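Local coordinates for protein Cow rumen GH26 endo-mannanase (Metagenome, PDB 6UEH) that probably hydrolyses internal beta-1,4-mannosidic bonds of mannans such as galactomannan, as an endo-acting glycoside hydrolase of family 26 that carries an accessory domain, at residues 32-36 / 94-98; 40-46 / 120-126. All coordinates share one frame; numbering follows the deposited sequence.

Interaction 1: 32-36 / 94-98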
loop_
_atom_site.group_PDB
_atom_site.type_symbol
_atom_site.label_atom_id
_atom_site.label_comp_id
_atom_site.label_asym_id
_atom_site.label_seq_id
_atom_site.Cartn_x
_atom_site.Cartn_y
_atom_site.Cartn_z
ATOM N N ILE A 32 -11.343 2.484 -38.269
ATOM C CA ILE A 32 -11.793 2.014 -36.969
ATOM C C ILE A 32 -13.232 1.552 -37.145
ATOM O O ILE A 32 -14.056 2.285 -37.693
ATOM C CB ILE A 32 -11.713 3.110 -35.883
ATOM C CG1 ILE A 32 -10.295 3.684 -35.795
ATOM C CG2 ILE A 32 -12.168 2.562 -34.537
ATOM C CD1 ILE A 32 -9.222 2.637 -35.521
ATOM N N LYS A 33 -13.534 0.336 -36.705
ATOM C CA LYS A 33 -14.866 -0.221 -36.913
ATOM C C LYS A 33 -15.916 0.525 -36.094
ATOM O O LYS A 33 -15.617 1.088 -35.041
ATOM C CB LYS A 33 -14.880 -1.711 -36.572
ATOM C CG LYS A 33 -13.999 -2.550 -37.489
ATOM C CD LYS A 33 -14.017 -4.016 -37.095
ATOM C CE LYS A 33 -13.099 -4.835 -37.986
ATOM N NZ LYS A 33 -13.051 -6.264 -37.564
ATOM N N GLY A 34 -17.147 0.534 -36.591
ATOM C CA GLY A 34 -18.226 1.228 -35.915
ATOM C C GLY A 34 -18.425 2.636 -36.441
ATOM O O GLY A 34 -18.137 2.925 -37.601
ATOM N N MET A 35 -18.921 3.516 -35.579
ATOM C CA MET A 35 -19.221 4.887 -35.971
ATOM C C MET A 35 -18.671 5.891 -34.967
ATOM O O MET A 35 -18.991 5.829 -33.779
ATOM C CB MET A 35 -20.732 5.079 -36.113
ATOM C CG MET A 35 -21.148 6.506 -36.436
ATOM S SD MET A 35 -21.070 6.880 -38.197
ATOM C CE MET A 35 -21.821 8.502 -38.228
ATOM N N TYR A 36 -17.844 6.817 -35.445
ATOM C CA TYR A 36 -17.356 7.892 -34.591
ATOM C C TYR A 36 -18.423 8.968 -34.423
ATOM O O TYR A 36 -19.332 9.096 -35.249
ATOM C CB TYR A 36 -16.067 8.506 -35.157
ATOM C CG TYR A 36 -16.121 8.861 -36.630
ATOM C CD1 TYR A 36 -16.947 9.880 -37.097
ATOM C CD2 TYR A 36 -15.327 8.189 -37.551
ATOM C CE1 TYR A 36 -16.991 10.207 -38.443
ATOM C CE2 TYR A 36 -15.362 8.512 -38.896
ATOM C CZ TYR A 36 -16.194 9.519 -39.337
ATOM O OH TYR A 36 -16.231 9.841 -40.674
ATOM N N TYR A 94 -7.749 -2.191 -29.564
ATOM C CA TYR A 94 -9.160 -1.936 -29.834
ATOM C C TYR A 94 -9.334 -1.542 -31.294
ATOM O O TYR A 94 -8.909 -0.459 -31.689
ATOM C CB TYR A 94 -9.705 -0.819 -28.937
ATOM C CG TYR A 94 -9.836 -1.164 -27.470
ATOM C CD1 TYR A 94 -10.246 -2.426 -27.058
ATOM C CD2 TYR A 94 -9.557 -0.214 -26.494
ATOM C CE1 TYR A 94 -10.370 -2.732 -25.713
ATOM C CE2 TYR A 94 -9.678 -0.509 -25.154
ATOM C CZ TYR A 94 -10.083 -1.766 -24.767
ATOM O OH TYR A 94 -10.200 -2.051 -23.425
ATOM N N ASP A 95 -9.958 -2.407 -32.090
ATOM C CA ASP A 95 -10.151 -2.118 -33.508
ATOM C C ASP A 95 -11.528 -1.503 -33.756
ATOM O O ASP A 95 -11.909 -1.226 -34.895
ATOM C CB ASP A 95 -9.965 -3.388 -34.349
ATOM C CG ASP A 95 -11.078 -4.406 -34.149
ATOM O OD1 ASP A 95 -11.837 -4.311 -33.160
ATOM O OD2 ASP A 95 -11.181 -5.324 -34.988
ATOM N N THR A 96 -12.258 -1.301 -32.665
ATOM C CA THR A 96 -13.590 -0.711 -32.681
ATOM C C THR A 96 -13.648 0.317 -31.558
ATOM O O THR A 96 -12.945 0.172 -30.558
ATOM C CB THR A 96 -14.687 -1.781 -32.490
ATOM O OG1 THR A 96 -14.450 -2.873 -33.384
ATOM C CG2 THR A 96 -16.069 -1.208 -32.757
ATOM N N TRP A 97 -14.459 1.358 -31.720
ATOM C CA TRP A 97 -14.563 2.399 -30.701
ATOM C C TRP A 97 -14.988 1.812 -29.358
ATOM O O TRP A 97 -16.003 1.124 -29.260
ATOM C CB TRP A 97 -15.537 3.493 -31.139
ATOM C CG TRP A 97 -15.059 4.249 -32.330
ATOM C CD1 TRP A 97 -15.641 4.293 -33.564
ATOM C CD2 TRP A 97 -13.880 5.060 -32.412
ATOM N NE1 TRP A 97 -14.901 5.089 -34.407
ATOM C CE2 TRP A 97 -13.815 5.571 -33.724
ATOM C CE3 TRP A 97 -12.874 5.406 -31.500
ATOM C CZ2 TRP A 97 -12.785 6.410 -34.147
ATOM C CZ3 TRP A 97 -11.851 6.238 -31.924
ATOM C CH2 TRP A 97 -11.813 6.729 -33.235
ATOM N N THR A 98 -14.194 2.091 -28.329
ATOM C CA THR A 98 -14.386 1.490 -27.015
ATOM C C THR A 98 -14.180 2.519 -25.905
ATOM O O THR A 98 -13.219 3.287 -25.935
ATOM C CB THR A 98 -13.412 0.311 -26.798
ATOM O OG1 THR A 98 -13.433 -0.552 -27.944
ATOM C CG2 THR A 98 -13.789 -0.483 -25.553
HETATM O O HOH W 1 -14.718 4.925 -37.317
#

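Interaction 2: 40-46 / 120-126. With CA (calcium ion), chain B.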
loop_
_atom_site.group_PDB
_atom_site.type_symbol
_atom_site.label_atom_id
_atom_site.label_comp_id
_atom_site.label_asym_id
_atom_site.label_seq_id
_atom_site.Cartn_x
_atom_site.Cartn_y
_atom_site.Cartn_z
ATOM N N GLY A 40 -15.315 13.159 -37.086
ATOM C CA GLY A 40 -14.262 12.159 -37.120
ATOM C C GLY A 40 -13.632 11.909 -35.767
ATOM O O GLY A 40 -14.324 11.798 -34.758
ATOM N N PHE A 41 -12.307 11.813 -35.744
ATOM C CA PHE A 41 -11.598 11.593 -34.491
ATOM C C PHE A 41 -10.205 12.207 -34.512
ATOM O O PHE A 41 -9.719 12.642 -35.556
ATOM C CB PHE A 41 -11.506 10.094 -34.183
ATOM C CG PHE A 41 -10.786 9.291 -35.238
ATOM C CD1 PHE A 41 -9.417 9.084 -35.159
ATOM C CD2 PHE A 41 -11.485 8.730 -36.296
ATOM C CE1 PHE A 41 -8.757 8.344 -36.122
ATOM C CE2 PHE A 41 -10.829 7.984 -37.262
ATOM C CZ PHE A 41 -9.463 7.790 -37.176
ATOM N N ALA A 42 -9.573 12.248 -33.344
ATOM C CA ALA A 42 -8.197 12.699 -33.234
ATOM C C ALA A 42 -7.255 11.503 -33.294
ATOM O O ALA A 42 -7.458 10.508 -32.598
ATOM C CB ALA A 42 -7.988 13.484 -31.941
ATOM N N TYR A 43 -6.238 11.596 -34.143
ATOM C CA TYR A 43 -5.212 10.567 -34.222
ATOM C C TYR A 43 -3.965 11.083 -33.520
ATOM O O TYR A 43 -3.183 11.841 -34.093
ATOM C CB TYR A 43 -4.908 10.200 -35.678
ATOM C CG TYR A 43 -3.925 9.057 -35.864
ATOM C CD1 TYR A 43 -3.720 8.104 -34.868
ATOM C CD2 TYR A 43 -3.198 8.936 -37.042
ATOM C CE1 TYR A 43 -2.819 7.063 -35.049
ATOM C CE2 TYR A 43 -2.302 7.905 -37.232
ATOM C CZ TYR A 43 -2.112 6.972 -36.235
ATOM O OH TYR A 43 -1.213 5.949 -36.437
ATOM N N LEU A 44 -3.810 10.691 -32.261
ATOM C CA LEU A 44 -2.656 11.071 -31.459
ATOM C C LEU A 44 -1.434 10.292 -31.914
ATOM O O LEU A 44 -1.374 9.087 -31.716
ATOM C CB LEU A 44 -2.935 10.808 -29.976
ATOM C CG LEU A 44 -1.789 10.919 -28.966
ATOM C CD1 LEU A 44 -1.436 12.358 -28.717
ATOM C CD2 LEU A 44 -2.149 10.231 -27.655
ATOM N N THR A 45 -0.467 10.965 -32.532
ATOM C CA THR A 45 0.745 10.277 -32.971
ATOM C C THR A 45 1.939 10.626 -32.085
ATOM O O THR A 45 2.145 9.994 -31.046
ATOM C CB THR A 45 1.088 10.592 -34.449
ATOM O OG1 THR A 45 1.077 12.009 -34.662
ATOM C CG2 THR A 45 0.077 9.929 -35.385
ATOM N N ASN A 46 2.720 11.624 -32.490
ATOM C CA ASN A 46 3.893 12.027 -31.717
ATOM C C ASN A 46 3.785 13.441 -31.146
ATOM O O ASN A 46 4.792 14.055 -30.792
ATOM C CB ASN A 46 5.164 11.913 -32.570
ATOM C CG ASN A 46 5.116 12.775 -33.818
ATOM O OD1 ASN A 46 4.128 13.465 -34.081
ATOM N ND2 ASN A 46 6.191 12.741 -34.597
ATOM N N TYR A 120 2.752 6.309 -25.061
ATOM C CA TYR A 120 3.549 6.319 -26.287
ATOM C C TYR A 120 2.755 6.715 -27.536
ATOM O O TYR A 120 3.220 6.523 -28.658
ATOM C CB TYR A 120 4.181 4.942 -26.509
ATOM C CG TYR A 120 5.154 4.532 -25.427
ATOM C CD1 TYR A 120 6.021 5.455 -24.861
ATOM C CD2 TYR A 120 5.205 3.221 -24.972
ATOM C CE1 TYR A 120 6.912 5.086 -23.873
ATOM C CE2 TYR A 120 6.092 2.840 -23.985
ATOM C CZ TYR A 120 6.943 3.778 -23.439
ATOM O OH TYR A 120 7.829 3.404 -22.454
ATOM N N GLY A 121 1.561 7.262 -27.343
ATOM C CA GLY A 121 0.764 7.746 -28.458
ATOM C C GLY A 121 0.320 6.676 -29.441
ATOM O O GLY A 121 0.229 5.498 -29.095
ATOM N N TYR A 122 0.050 7.103 -30.673
ATOM C CA TYR A 122 -0.477 6.243 -31.735
ATOM C C TYR A 122 -1.709 5.475 -31.268
ATOM O O TYR A 122 -1.757 4.241 -31.283
ATOM C CB TYR A 122 0.619 5.321 -32.262
ATOM C CG TYR A 122 1.686 6.129 -32.963
ATOM C CD1 TYR A 122 1.530 6.520 -34.286
ATOM C CD2 TYR A 122 2.821 6.553 -32.285
ATOM C CE1 TYR A 122 2.492 7.280 -34.926
ATOM C CE2 TYR A 122 3.788 7.316 -32.914
ATOM C CZ TYR A 122 3.617 7.677 -34.234
ATOM O OH TYR A 122 4.577 8.434 -34.862
ATOM N N ALA A 123 -2.698 6.253 -30.843
ATOM C CA ALA A 123 -4.015 5.756 -30.479
ATOM C C ALA A 123 -5.054 6.761 -30.967
ATOM O O ALA A 123 -4.728 7.915 -31.245
ATOM C CB ALA A 123 -4.126 5.546 -28.980
ATOM N N GLU A 124 -6.302 6.323 -31.066
ATOM C CA GLU A 124 -7.350 7.156 -31.641
ATOM C C GLU A 124 -8.334 7.602 -30.570
ATOM O O GLU A 124 -8.688 6.827 -29.682
ATOM C CB GLU A 124 -8.079 6.404 -32.759
ATOM C CG GLU A 124 -7.188 6.007 -33.938
ATOM C CD GLU A 124 -6.245 4.860 -33.614
ATOM O OE1 GLU A 124 -6.730 3.792 -33.184
ATOM O OE2 GLU A 124 -5.015 5.026 -33.778
ATOM N N PHE A 125 -8.770 8.855 -30.657
ATOM C CA PHE A 125 -9.696 9.419 -29.684
ATOM C C PHE A 125 -10.900 10.046 -30.384
ATOM O O PHE A 125 -10.756 11.000 -31.146
ATOM C CB PHE A 125 -8.987 10.460 -28.812
ATOM C CG PHE A 125 -7.871 9.894 -27.983
ATOM C CD1 PHE A 125 -6.621 9.669 -28.537
ATOM C CD2 PHE A 125 -8.070 9.587 -26.647
ATOM C CE1 PHE A 125 -5.596 9.145 -27.778
ATOM C CE2 PHE A 125 -7.045 9.064 -25.883
ATOM C CZ PHE A 125 -5.805 8.844 -26.449
ATOM N N ASP A 126 -12.084 9.493 -30.127
ATOM C CA ASP A 126 -13.317 9.996 -30.726
ATOM C C ASP A 126 -13.904 11.124 -29.886
ATOM O O ASP A 126 -14.114 12.232 -30.376
ATOM C CB ASP A 126 -14.334 8.862 -30.880
ATOM C CG ASP A 126 -15.629 9.318 -31.530
ATOM O OD1 ASP A 126 -15.617 10.343 -32.245
ATOM O OD2 ASP A 126 -16.662 8.643 -31.334
HETATM CA CA CA B . -15.385 12.580 -32.744
HETATM O O HOH W 2 4.175 8.973 -29.722
#

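Interaction 1: 32-36 / 94-98
Ile32 lays its CG2 methyl over the face of the Trp97 indole, 3.6 Å from the centroid of the five-membered ring and 14° off the ring normal, a CH-pi contact in which the two side chains cross at about a right angle. With chi1 at -55°, CG1 lies beside the backbone N and CG2 anti to it, which turns the CG2 branch to the indole. At the indole nitrogen a water bridges the segments, accepting from Trp97 NE1 at 2.9 Å and donating to Ile32 O at 2.7 Å, while Tyr36 CB packs against the same NE1 at 3.7 Å. Replacing Trp97 by an alanine would probably leave the Ile32 methyl without its aromatic platform and the bridging water without its indole donor.

Beside the ring, a single beta bridge pairs Lys33 with Thr96, and Lys33 N donates to Asp95 O at 2.9 Å. The extended Lys33 side chain passes Thr96 OG1 to a salt bridge whose hydrogen bond is weak, NZ to Asp95 OD2 at 3.3 Å. Thr96 OG1 donates to Asp95 OD1 from above the carboxylate plane, which helps to fix the acid. Consistent with the loop end of a CBM6-type beta-sandwich, the contact joins the loop between strands 10-13 and 42-44 to the corner between 85-94 and 97-107, the indole also packing on strands 59-69 and 123-132.

Interaction 2: 40-46 / 120-126
Ala42 and Phe125 form a hydrogen-bonded antiparallel pair, Ala42 N to Phe125 O at 2.8 Å and Phe125 N to Ala42 O at 2.9 Å, within short strands whose N-to-C directions lie 151° apart and whose pairing ends in a G1 beta bulge, Tyr122 and Ala123 both facing Leu44.

On the face of Ala42 and Leu44, Leu44 CD2 meets Phe125 CE1 at 3.6 Å, the two side chains crossing at a slant. The other face carries Tyr43 and Glu124, side by side and pointing the same way. Tyr43 has CG anti to its backbone N (chi1 -176°), which brings CE1 within 3.3 Å of Glu124 OE2, with ring and carboxylate planes 52° apart. The aliphatic part of Glu124 also packs on Phe41, CG to CE1. Beyond the strand, Thr45 sits over one face of the Tyr122 ring, whose edge receives Tyr43 OH in plane, while the Thr45 CG2 methyl covers the centre of the Tyr43 ring. Tyr122, at positive phi, is the first bulge residue; Leu44 O takes a weak, bent bond from its N and another from Ala123 N at 3.2 Å. Gly121 precedes the bulge, and a CB on it would collide with Thr45 O.

The pairing of 42-44 with 123-132 is consistent with one sheet of a CBM6-type beta-sandwich, with calcium at its edge. The ion is bound by Gly40 O, Asp126 O and Asp126 OD1, the last at 2.3 Å; Glu13, Glu15 and Ser37 complete the site. Gly40 O and Asp126 OD1 lie 3.2 Å apart, two oxygens brought together by the metal, whose positive charge probably offsets their mutual repulsion. One ion therefore ties the entry of strand 42-44 to the corner at Asp126.

From the N terminus, the chain passes strand 10-13 and enters the loop holding 32-36, then reaches 40-46. Interaction 1 closes a loop of 57 residues when 94-98 returns to 32-36, and interaction 2 closes one of 73 when 120-126 returns to 40-46. Because the segments alternate, the two closures cross, tying the early loop and strand 42-44 to strands 97-107 and 123-132 of one antiparallel sheet. The contacts meet physically: the Trp97 and Phe41 rings pack edge-to-face, and Ile32 touches Glu124. Both belong to the CBM6-like module, probably the accessory domain, on its calcium-bearing side.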